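Local coordinates for serine-rich secreted cell wall anchored (LPXTG-motif ) protein (PDB 5NXK) that probably mediates adhesion of a gut bacterium to its host, as a beta-solenoid adhesin anchored to the bacterial cell wall, at residues Thr20-Asn31 and Thr44-Leu55; Lys224-Phe233 and Asn249-Glu257. One frame throughout, in Å; residues are numbered along the deposited sequence.

Interaction 1. Residues Thr20-Asn31 and Thr44-Leu55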
loop_
_atom_site.group_PDB
_atom_site.type_symbol
_atom_site.label_atom_id
_atom_site.label_comp_id
_atom_site.label_asym_id
_atom_site.label_seq_id
_atom_site.Cartn_x
_atom_site.Cartn_y
_atom_site.Cartn_z
ATOM N N THR A 20 -8.290 12.513 -18.722
ATOM C CA THR A 20 -8.295 12.674 -17.270
ATOM C C THR A 20 -9.337 11.793 -16.552
ATOM O O THR A 20 -9.154 11.442 -15.386
ATOM C CB THR A 20 -8.552 14.148 -16.857
ATOM O OG1 THR A 20 -9.860 14.559 -17.271
ATOM C CG2 THR A 20 -7.496 15.063 -17.456
ATOM N N THR A 21 -10.430 11.455 -17.234
ATOM C CA THR A 21 -11.499 10.688 -16.600
ATOM C C THR A 21 -11.911 9.485 -17.452
ATOM O O THR A 21 -12.108 9.600 -18.664
ATOM C CB THR A 21 -12.730 11.571 -16.315
ATOM O OG1 THR A 21 -12.318 12.748 -15.609
ATOM C CG2 THR A 21 -13.749 10.810 -15.481
ATOM N N ILE A 22 -12.002 8.325 -16.813
ATOM C CA ILE A 22 -12.297 7.074 -17.500
ATOM C C ILE A 22 -13.396 6.335 -16.746
ATOM O O ILE A 22 -13.314 6.197 -15.520
ATOM C CB ILE A 22 -11.026 6.193 -17.602
ATOM C CG1 ILE A 22 -9.937 6.915 -18.396
ATOM C CG2 ILE A 22 -11.331 4.819 -18.190
ATOM C CD1 ILE A 22 -8.610 6.214 -18.354
ATOM N N LYS A 23 -14.439 5.901 -17.453
ATOM C CA LYS A 23 -15.528 5.149 -16.834
ATOM C C LYS A 23 -15.558 3.729 -17.369
ATOM O O LYS A 23 -15.580 3.528 -18.582
ATOM C CB LYS A 23 -16.893 5.794 -17.095
ATOM C CG LYS A 23 -17.149 7.107 -16.390
ATOM C CD LYS A 23 -18.635 7.448 -16.446
ATOM C CE LYS A 23 -19.472 6.285 -15.934
ATOM N NZ LYS A 23 -20.917 6.632 -15.783
ATOM N N LEU A 24 -15.572 2.749 -16.471
ATOM C CA LEU A 24 -15.695 1.354 -16.880
ATOM C C LEU A 24 -17.153 1.070 -17.214
ATOM O O LEU A 24 -18.043 1.387 -16.427
ATOM C CB LEU A 24 -15.204 0.406 -15.777
ATOM C CG LEU A 24 -13.800 0.671 -15.219
ATOM C CD1 LEU A 24 -13.402 -0.350 -14.142
ATOM C CD2 LEU A 24 -12.779 0.682 -16.355
ATOM N N LYS A 25 -17.396 0.497 -18.389
ATOM C CA LYS A 25 -18.752 0.125 -18.794
ATOM C C LYS A 25 -18.926 -1.384 -18.677
ATOM O O LYS A 25 -20.009 -1.916 -18.899
ATOM C CB LYS A 25 -19.041 0.571 -20.231
ATOM C CG LYS A 25 -18.936 2.074 -20.450
ATOM C CD LYS A 25 -19.789 2.853 -19.465
ATOM C CE LYS A 25 -21.265 2.747 -19.779
ATOM N NZ LYS A 25 -22.067 3.384 -18.694
ATOM N N ASN A 26 -17.840 -2.064 -18.329
ATOM C CA ASN A 26 -17.817 -3.517 -18.256
ATOM C C ASN A 26 -16.607 -3.978 -17.445
ATOM O O ASN A 26 -15.658 -3.211 -17.235
ATOM C CB ASN A 26 -17.774 -4.111 -19.677
ATOM C CG ASN A 26 -18.088 -5.607 -19.713
ATOM O OD1 ASN A 26 -18.443 -6.210 -18.698
ATOM N ND2 ASN A 26 -17.971 -6.205 -20.896
ATOM N N ASN A 27 -16.634 -5.220 -16.982
ATOM C CA ASN A 27 -15.445 -5.796 -16.371
ATOM C C ASN A 27 -14.359 -5.944 -17.415
ATOM O O ASN A 27 -14.632 -6.319 -18.550
ATOM C CB ASN A 27 -15.744 -7.151 -15.735
ATOM C CG ASN A 27 -16.880 -7.092 -14.753
ATOM O OD1 ASN A 27 -16.953 -6.185 -13.928
ATOM N ND2 ASN A 27 -17.781 -8.063 -14.832
ATOM N N ILE A 28 -13.120 -5.683 -17.026
ATOM C CA ILE A 28 -12.030 -5.728 -17.979
ATOM C C ILE A 28 -10.959 -6.713 -17.543
ATOM O O ILE A 28 -10.510 -6.692 -16.388
ATOM C CB ILE A 28 -11.404 -4.336 -18.157
ATOM C CG1 ILE A 28 -12.471 -3.367 -18.692
ATOM C CG2 ILE A 28 -10.199 -4.413 -19.081
ATOM C CD1 ILE A 28 -11.947 -2.031 -19.115
ATOM N N THR A 29 -10.541 -7.568 -18.470
ATOM C CA THR A 29 -9.414 -8.455 -18.216
ATOM C C THR A 29 -8.195 -8.010 -19.015
ATOM O O THR A 29 -8.258 -7.879 -20.241
ATOM C CB THR A 29 -9.742 -9.910 -18.572
ATOM O OG1 THR A 29 -10.836 -10.362 -17.770
ATOM C CG2 THR A 29 -8.532 -10.799 -18.318
ATOM N N LEU A 30 -7.085 -7.799 -18.316
ATOM C CA LEU A 30 -5.845 -7.365 -18.944
ATOM C C LEU A 30 -4.866 -8.526 -19.109
ATOM O O LEU A 30 -4.391 -9.096 -18.120
ATOM C CB LEU A 30 -5.182 -6.249 -18.123
ATOM C CG LEU A 30 -6.041 -5.042 -17.739
ATOM C CD1 LEU A 30 -5.251 -4.079 -16.858
ATOM C CD2 LEU A 30 -6.557 -4.338 -18.979
ATOM N N ASN A 31 -4.564 -8.870 -20.357
ATOM C CA ASN A 31 -3.561 -9.891 -20.647
ATOM C C ASN A 31 -2.160 -9.288 -20.689
ATOM O O ASN A 31 -1.150 -9.994 -20.603
ATOM C CB ASN A 31 -3.880 -10.586 -21.969
ATOM C CG ASN A 31 -5.226 -11.292 -21.940
ATOM O OD1 ASN A 31 -6.149 -10.919 -22.662
ATOM N ND2 ASN A 31 -5.349 -12.301 -21.084
ATOM N N THR A 44 -8.516 9.682 -13.350
ATOM C CA THR A 44 -9.516 9.076 -12.489
ATOM C C THR A 44 -10.250 7.970 -13.216
ATOM O O THR A 44 -10.847 8.199 -14.271
ATOM C CB THR A 44 -10.534 10.114 -11.997
ATOM O OG1 THR A 44 -9.843 11.147 -11.287
ATOM C CG2 THR A 44 -11.564 9.458 -11.080
ATOM N N ILE A 45 -10.200 6.770 -12.658
ATOM C CA ILE A 45 -10.981 5.672 -13.189
ATOM C C ILE A 45 -12.224 5.480 -12.356
ATOM O O ILE A 45 -12.142 5.140 -11.173
ATOM C CB ILE A 45 -10.201 4.346 -13.205
ATOM C CG1 ILE A 45 -8.938 4.470 -14.053
ATOM C CG2 ILE A 45 -11.102 3.215 -13.714
ATOM C CD1 ILE A 45 -8.173 3.157 -14.185
ATOM N N ILE A 46 -13.376 5.716 -12.970
ATOM C CA ILE A 46 -14.659 5.495 -12.312
ATOM C C ILE A 46 -15.115 4.062 -12.575
ATOM O O ILE A 46 -15.442 3.702 -13.711
ATOM C CB ILE A 46 -15.732 6.482 -12.799
ATOM C CG1 ILE A 46 -15.317 7.918 -12.469
ATOM C CG2 ILE A 46 -17.068 6.157 -12.170
ATOM C CD1 ILE A 46 -16.216 8.974 -13.092
ATOM N N GLY A 47 -15.117 3.238 -11.533
ATOM C CA GLY A 47 -15.316 1.815 -11.725
ATOM C C GLY A 47 -16.742 1.380 -11.984
ATOM O O GLY A 47 -16.974 0.378 -12.674
ATOM N N ASP A 48 -17.690 2.139 -11.446
ATOM C CA ASP A 48 -19.106 1.775 -11.463
ATOM C C ASP A 48 -19.361 0.307 -11.061
ATOM O O ASP A 48 -20.217 -0.372 -11.640
ATOM C CB ASP A 48 -19.718 2.059 -12.838
ATOM C CG ASP A 48 -21.233 2.209 -12.775
ATOM O OD1 ASP A 48 -21.734 2.762 -11.770
ATOM O OD2 ASP A 48 -21.919 1.777 -13.727
ATOM N N GLY A 49 -18.613 -0.178 -10.078
ATOM C CA GLY A 49 -18.828 -1.513 -9.547
ATOM C C GLY A 49 -18.166 -2.614 -10.361
ATOM O O GLY A 49 -18.262 -3.789 -9.999
ATOM N N HIS A 50 -17.469 -2.249 -11.442
ATOM C CA HIS A 50 -16.851 -3.265 -12.288
ATOM C C HIS A 50 -15.490 -3.703 -11.762
ATOM O O HIS A 50 -14.954 -3.094 -10.843
ATOM C CB HIS A 50 -16.717 -2.743 -13.715
ATOM C CG HIS A 50 -18.028 -2.422 -14.356
ATOM N ND1 HIS A 50 -18.905 -3.401 -14.778
ATOM C CD2 HIS A 50 -18.629 -1.239 -14.620
ATOM C CE1 HIS A 50 -19.980 -2.830 -15.295
ATOM N NE2 HIS A 50 -19.841 -1.521 -15.203
ATOM N N TYR A 51 -14.930 -4.762 -12.341
ATOM C CA TYR A 51 -13.590 -5.169 -11.945
ATOM C C TYR A 51 -12.595 -4.991 -13.086
ATOM O O TYR A 51 -12.972 -4.917 -14.252
ATOM C CB TYR A 51 -13.573 -6.628 -11.435
ATOM C CG TYR A 51 -13.713 -7.728 -12.485
ATOM C CD1 TYR A 51 -12.673 -8.018 -13.372
ATOM C CD2 TYR A 51 -14.854 -8.522 -12.538
ATOM C CE1 TYR A 51 -12.786 -9.028 -14.312
ATOM C CE2 TYR A 51 -14.978 -9.544 -13.478
ATOM C CZ TYR A 51 -13.940 -9.790 -14.363
ATOM O OH TYR A 51 -14.045 -10.799 -15.301
ATOM N N ILE A 52 -11.320 -4.914 -12.725
ATOM C CA ILE A 52 -10.237 -5.028 -13.676
ATOM C C ILE A 52 -9.326 -6.144 -13.196
ATOM O O ILE A 52 -8.857 -6.129 -12.049
ATOM C CB ILE A 52 -9.428 -3.720 -13.803
ATOM C CG1 ILE A 52 -10.356 -2.539 -14.101
ATOM C CG2 ILE A 52 -8.356 -3.865 -14.878
ATOM C CD1 ILE A 52 -9.674 -1.213 -14.078
ATOM N N ASN A 53 -9.067 -7.110 -14.060
ATOM C CA ASN A 53 -8.267 -8.262 -13.671
ATOM C C ASN A 53 -6.947 -8.300 -14.454
ATOM O O ASN A 53 -6.919 -8.621 -15.648
ATOM C CB ASN A 53 -9.082 -9.541 -13.875
ATOM C CG ASN A 53 -8.316 -10.799 -13.509
ATOM O OD1 ASN A 53 -7.313 -10.753 -12.798
ATOM N ND2 ASN A 53 -8.800 -11.943 -13.993
ATOM N N ALA A 54 -5.857 -7.958 -13.773
ATOM C CA ALA A 54 -4.542 -7.886 -14.398
ATOM C C ALA A 54 -3.859 -9.244 -14.313
ATOM O O ALA A 54 -3.327 -9.629 -13.264
ATOM C CB ALA A 54 -3.686 -6.815 -13.734
ATOM N N LEU A 55 -3.902 -9.978 -15.420
ATOM C CA LEU A 55 -3.459 -11.364 -15.431
ATOM C C LEU A 55 -1.967 -11.510 -15.676
ATOM O O LEU A 55 -1.395 -12.566 -15.411
ATOM C CB LEU A 55 -4.225 -12.159 -16.479
ATOM C CG LEU A 55 -5.651 -12.508 -16.064
ATOM C CD1 LEU A 55 -6.317 -13.328 -17.152
ATOM C CD2 LEU A 55 -5.657 -13.248 -14.729
HETATM O O HOH W 1 -8.602 12.747 -12.853
HETATM O O HOH W 2 -20.414 2.137 -16.433
HETATM O O HOH W 3 -11.183 -12.135 -15.749
#
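The parallel ladder opens with Thr44 N donating to Thr20 O; Ile22 then bonds on both sides, its N to Thr44 O and its O to Ile46 N (2.6 Å), and Leu24 N reaches Ile46 O. The alternate residues bond outward, Lys23 to strand 3-4 and Ile45 to strand 71-77. Past a corner, Asn53 N bonds to Ile28 O (2.8 Å) and Leu30 N to Asn53 O. The register slips by one residue between the ladders, where Thr44-Leu55 takes a type I' turn from Gly47 to His50. Asn27 bridges the mismatch: its OD1 takes Tyr51 N at 2.9 Å, in place of a main-chain carbonyl. This pose also lays the amide flat on the Tyr51 ring, the planes 9° apart, with Asn27 CB 3.4 Å from the ring centroid in a CH-pi contact. Tyr51 CG stands between its own N and carbonyl carbon (chi1 74°), a crowded position that swings the ring under Asn27. Its OH bonds to Asp141 and shares a water with Thr29 OG1 and Asn53 ND2, while Asn53 OD1 is bonded by Tyr138. At the corner, Leu24 O accepts from a water also bound by Lys25 NZ and Asp48 OD2, and one face of the His50 ring covers the Lys25-Asn26 peptide. Inside the coil the groups are hydrocarbon: Leu24 CD1 reaches Ile52 CG1 at 3.8 Å, and Leu30 CD1 meets Ile52 CG2 at 3.7 Å. Branched aliphatics suit this inward face, filling it without polar atoms. The chemistry thus divides by place: main-chain bonds space the coils, aliphatic side chains pack in the interior, and amides, hydroxyls and water settle the polar groups at corner and outer face, as expected of a beta-solenoid.

Interaction 2. Residues Lys224-Phe233 and Asn249-Glu257; sequences KLDGGRENHF and NVRIIPQLE
With CG anti to the backbone N in both Lys224 (chi1 -170°) and Arg251 (chi1 176°), the two long side chains run side by side from paired positions on adjacent strands. Lys224 NZ comes within 4.0 Å of Arg251 NE, a close approach of like charges that is probably eased by salt bridges from Arg251 to Asp156 and Asp248. One water accepts from both, Lys224 NZ at 3.0 Å and Arg251 NH2 at 2.9 Å. Leu225 N donates almost straight to Arg251 O (3.0 Å). On the other face, Leu225 CD1 packs 3.9 Å from Val250 CG1, and Val250 CG2 touches Phe233 CD2, apolar groups fit for a buried interior. Beyond the bridge the strands part. Asp226 OD1 lies 2.9 Å from Ile253 O, two acceptors served by separate waters: one on Asp226 OD1 also accepts from Gln255 N, another on Ile253 O also donates to Gln255 OE1. Trp189 holds Asp226 OD2, and Arg153 O holds Gln255 NE2. Strand 248-252 thus lies against strand 221-226, whose opposite edge bonds to strand 186-191, while strand 230-235, carrying Asn231 and Phe233, turns away into another sheet between strands 200-205 and 261-267.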
loop_
_atom_site.group_PDB
_atom_site.type_symbol
_atom_site.label_atom_id
_atom_site.label_comp_id
_atom_site.label_asym_id
_atom_site.label_seq_id
_atom_site.Cartn_x
_atom_site.Cartn_y
_atom_site.Cartn_z
ATOM N N LYS A 224 5.926 -2.267 8.448
ATOM C CA LYS A 224 7.365 -2.198 8.533
ATOM C C LYS A 224 7.817 -0.894 7.896
ATOM O O LYS A 224 7.538 -0.632 6.723
ATOM C CB LYS A 224 8.033 -3.407 7.863
ATOM C CG LYS A 224 9.514 -3.452 8.169
ATOM C CD LYS A 224 10.271 -4.591 7.507
ATOM C CE LYS A 224 11.709 -4.581 8.024
ATOM N NZ LYS A 224 12.167 -5.912 8.458
ATOM N N LEU A 225 8.501 -0.078 8.688
ATOM C CA LEU A 225 8.906 1.259 8.273
ATOM C C LEU A 225 10.435 1.275 8.130
ATOM O O LEU A 225 11.152 1.005 9.099
ATOM C CB LEU A 225 8.434 2.302 9.299
ATOM C CG LEU A 225 6.916 2.448 9.522
ATOM C CD1 LEU A 225 6.613 3.380 10.704
ATOM C CD2 LEU A 225 6.178 2.908 8.260
ATOM N N ASP A 226 10.923 1.545 6.919
ATOM C CA ASP A 226 12.353 1.535 6.625
ATOM C C ASP A 226 12.773 2.808 5.876
ATOM O O ASP A 226 13.493 2.737 4.877
ATOM C CB ASP A 226 12.724 0.288 5.810
ATOM C CG ASP A 226 12.874 -0.962 6.677
ATOM O OD1 ASP A 226 13.483 -0.871 7.770
ATOM O OD2 ASP A 226 12.353 -2.028 6.280
ATOM N N GLY A 227 12.275 3.956 6.336
ATOM C CA GLY A 227 12.700 5.264 5.849
ATOM C C GLY A 227 14.133 5.598 6.241
ATOM O O GLY A 227 14.534 5.374 7.388
ATOM N N GLY A 228 14.909 6.134 5.299
ATOM C CA GLY A 228 16.293 6.486 5.583
ATOM C C GLY A 228 16.484 7.638 6.559
ATOM O O GLY A 228 17.495 7.684 7.257
ATOM N N ARG A 229 15.546 8.580 6.604
ATOM C CA ARG A 229 15.645 9.707 7.549
ATOM C C ARG A 229 14.465 9.795 8.538
ATOM O O ARG A 229 14.649 10.234 9.668
ATOM C CB ARG A 229 15.817 11.055 6.815
ATOM C CG ARG A 229 14.632 11.567 5.993
ATOM C CD ARG A 229 14.743 13.114 5.767
ATOM N NE ARG A 229 14.157 13.868 6.889
ATOM C CZ ARG A 229 14.834 14.661 7.721
ATOM N NH1 ARG A 229 16.140 14.846 7.555
ATOM N NH2 ARG A 229 14.200 15.281 8.721
ATOM N N GLU A 230 13.255 9.431 8.117
ATOM C CA GLU A 230 12.097 9.501 9.019
ATOM C C GLU A 230 11.170 8.308 8.826
ATOM O O GLU A 230 11.000 7.796 7.710
ATOM C CB GLU A 230 11.257 10.777 8.804
ATOM C CG GLU A 230 11.974 12.130 8.938
ATOM C CD GLU A 230 11.057 13.317 8.600
ATOM O OE1 GLU A 230 9.831 13.238 8.877
ATOM O OE2 GLU A 230 11.545 14.294 7.971
ATOM N N ASN A 231 10.550 7.894 9.925
ATOM C CA ASN A 231 9.551 6.831 9.922
ATOM C C ASN A 231 8.394 7.273 10.804
ATOM O O ASN A 231 8.611 7.581 11.958
ATOM C CB ASN A 231 10.148 5.522 10.439
ATOM C CG ASN A 231 11.223 4.971 9.518
ATOM O OD1 ASN A 231 10.918 4.292 8.537
ATOM N ND2 ASN A 231 12.484 5.305 9.803
ATOM N N HIS A 232 7.174 7.284 10.284
ATOM C CA HIS A 232 6.047 7.801 11.062
ATOM C C HIS A 232 4.864 6.857 11.074
ATOM O O HIS A 232 4.552 6.249 10.058
ATOM C CB HIS A 232 5.573 9.146 10.509
ATOM C CG HIS A 232 6.596 10.227 10.572
ATOM N ND1 HIS A 232 6.726 11.072 11.663
ATOM C CD2 HIS A 232 7.511 10.651 9.668
ATOM C CE1 HIS A 232 7.692 11.934 11.436
ATOM N NE2 HIS A 232 8.191 11.700 10.228
ATOM N N PHE A 233 4.212 6.731 12.226
ATOM C CA PHE A 233 2.888 6.115 12.280
ATOM C C PHE A 233 2.019 7.078 13.065
ATOM O O PHE A 233 2.253 7.294 14.264
ATOM C CB PHE A 233 2.918 4.736 12.944
ATOM C CG PHE A 233 1.564 4.055 13.011
ATOM C CD1 PHE A 233 0.725 4.039 11.905
ATOM C CD2 PHE A 233 1.157 3.390 14.166
ATOM C CE1 PHE A 233 -0.510 3.399 11.948
ATOM C CE2 PHE A 233 -0.074 2.746 14.224
ATOM C CZ PHE A 233 -0.909 2.742 13.119
ATOM N N ASN A 249 3.580 -5.347 15.559
ATOM C CA ASN A 249 2.572 -4.578 14.812
ATOM C C ASN A 249 3.234 -3.485 13.974
ATOM O O ASN A 249 2.916 -3.327 12.795
ATOM C CB ASN A 249 1.533 -3.967 15.742
ATOM C CG ASN A 249 0.848 -5.000 16.596
ATOM O OD1 ASN A 249 0.949 -4.969 17.825
ATOM N ND2 ASN A 249 0.160 -5.935 15.955
ATOM N N VAL A 250 4.161 -2.740 14.580
ATOM C CA VAL A 250 4.964 -1.765 13.834
ATOM C C VAL A 250 6.431 -2.035 14.093
ATOM O O VAL A 250 6.870 -2.133 15.245
ATOM C CB VAL A 250 4.653 -0.295 14.203
ATOM C CG1 VAL A 250 5.503 0.662 13.333
ATOM C CG2 VAL A 250 3.167 -0.003 14.041
ATOM N N ARG A 251 7.191 -2.163 13.014
ATOM C CA ARG A 251 8.605 -2.459 13.135
ATOM C C ARG A 251 9.468 -1.363 12.523
ATOM O O ARG A 251 9.336 -1.054 11.349
ATOM C CB ARG A 251 8.905 -3.784 12.462
ATOM C CG ARG A 251 10.362 -4.197 12.422
ATOM C CD ARG A 251 10.328 -5.691 12.667
ATOM N NE ARG A 251 11.574 -6.377 12.432
ATOM C CZ ARG A 251 11.956 -7.458 13.098
ATOM N NH1 ARG A 251 11.196 -7.962 14.072
ATOM N NH2 ARG A 251 13.113 -8.027 12.800
ATOM N N ILE A 252 10.339 -0.774 13.339
ATOM C CA ILE A 252 11.298 0.203 12.853
ATOM C C ILE A 252 12.703 -0.244 13.224
ATOM O O ILE A 252 13.213 0.086 14.293
ATOM C CB ILE A 252 11.035 1.591 13.418
ATOM C CG1 ILE A 252 9.540 1.927 13.300
ATOM C CG2 ILE A 252 11.902 2.633 12.676
ATOM C CD1 ILE A 252 9.161 3.257 13.891
ATOM N N ILE A 253 13.309 -1.005 12.323
ATOM C CA ILE A 253 14.656 -1.529 12.504
ATOM C C ILE A 253 15.414 -1.318 11.196
ATOM O O ILE A 253 14.961 -1.767 10.143
ATOM C CB ILE A 253 14.637 -3.041 12.887
ATOM C CG1 ILE A 253 13.991 -3.244 14.269
ATOM C CG2 ILE A 253 16.048 -3.612 12.898
ATOM C CD1 ILE A 253 13.892 -4.739 14.695
ATOM N N PRO A 254 16.547 -0.598 11.246
ATOM C CA PRO A 254 17.261 -0.297 9.995
ATOM C C PRO A 254 17.689 -1.562 9.240
ATOM O O PRO A 254 18.053 -2.562 9.863
ATOM C CB PRO A 254 18.476 0.506 10.462
ATOM C CG PRO A 254 18.043 1.120 11.795
ATOM C CD PRO A 254 17.142 0.075 12.418
ATOM N N GLN A 255 17.604 -1.516 7.912
ATOM C CA GLN A 255 17.954 -2.647 7.052
ATOM C C GLN A 255 19.457 -2.939 7.053
ATOM O O GLN A 255 19.879 -4.066 6.780
ATOM C CB GLN A 255 17.478 -2.378 5.620
ATOM C CG GLN A 255 15.977 -2.522 5.450
ATOM C CD GLN A 255 15.544 -3.975 5.317
ATOM O OE1 GLN A 255 15.243 -4.636 6.317
ATOM N NE2 GLN A 255 15.470 -4.468 4.076
ATOM N N LEU A 256 20.251 -1.908 7.344
ATOM C CA LEU A 256 21.720 -1.976 7.305
ATOM C C LEU A 256 22.337 -1.198 8.465
ATOM O O LEU A 256 21.669 -0.370 9.080
ATOM C CB LEU A 256 22.263 -1.424 5.993
ATOM C CG LEU A 256 21.748 -2.031 4.688
ATOM C CD1 LEU A 256 22.217 -1.174 3.539
ATOM C CD2 LEU A 256 22.208 -3.474 4.531
ATOM N N GLU A 257 23.616 -1.454 8.736
ATOM C CA GLU A 257 24.362 -0.799 9.822
ATOM C C GLU A 257 24.667 0.692 9.607
ATOM O O GLU A 257 24.894 1.422 10.573
ATOM C CB GLU A 257 25.698 -1.522 10.043
ATOM C CG GLU A 257 25.611 -2.930 10.590
ATOM C CD GLU A 257 24.887 -3.007 11.921
ATOM O OE1 GLU A 257 25.222 -2.208 12.825
ATOM O OE2 GLU A 257 23.992 -3.869 12.068
HETATM O O HOH W 4 15.051 -4.184 8.971
HETATM O O HOH W 5 14.200 -6.460 10.594
HETATM O O HOH W 6 15.969 0.543 7.024
HETATM O O HOH W 7 11.913 -1.674 9.912
#

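How the interactions relate
Both contacts join successive coils of one beta-solenoid, and both reach its longest parallel sheet, interaction 1 through strands 21-24 and 41-46 and interaction 2 through strand 230-235. Their centres are about 35 Å apart, on opposite sides of the chain's centre, and they do not touch. Interaction 1, near the N-terminal end, is partly buried, covers two ladders of backbone bonds and has an exposed polar corner. Interaction 2 is buried but smaller, with a single bridge between coils that soon diverge. Accordingly, regular main-chain bonding dominates the first, whereas the second has one main-chain bond and relies more on buried charged side chains and the waters between them.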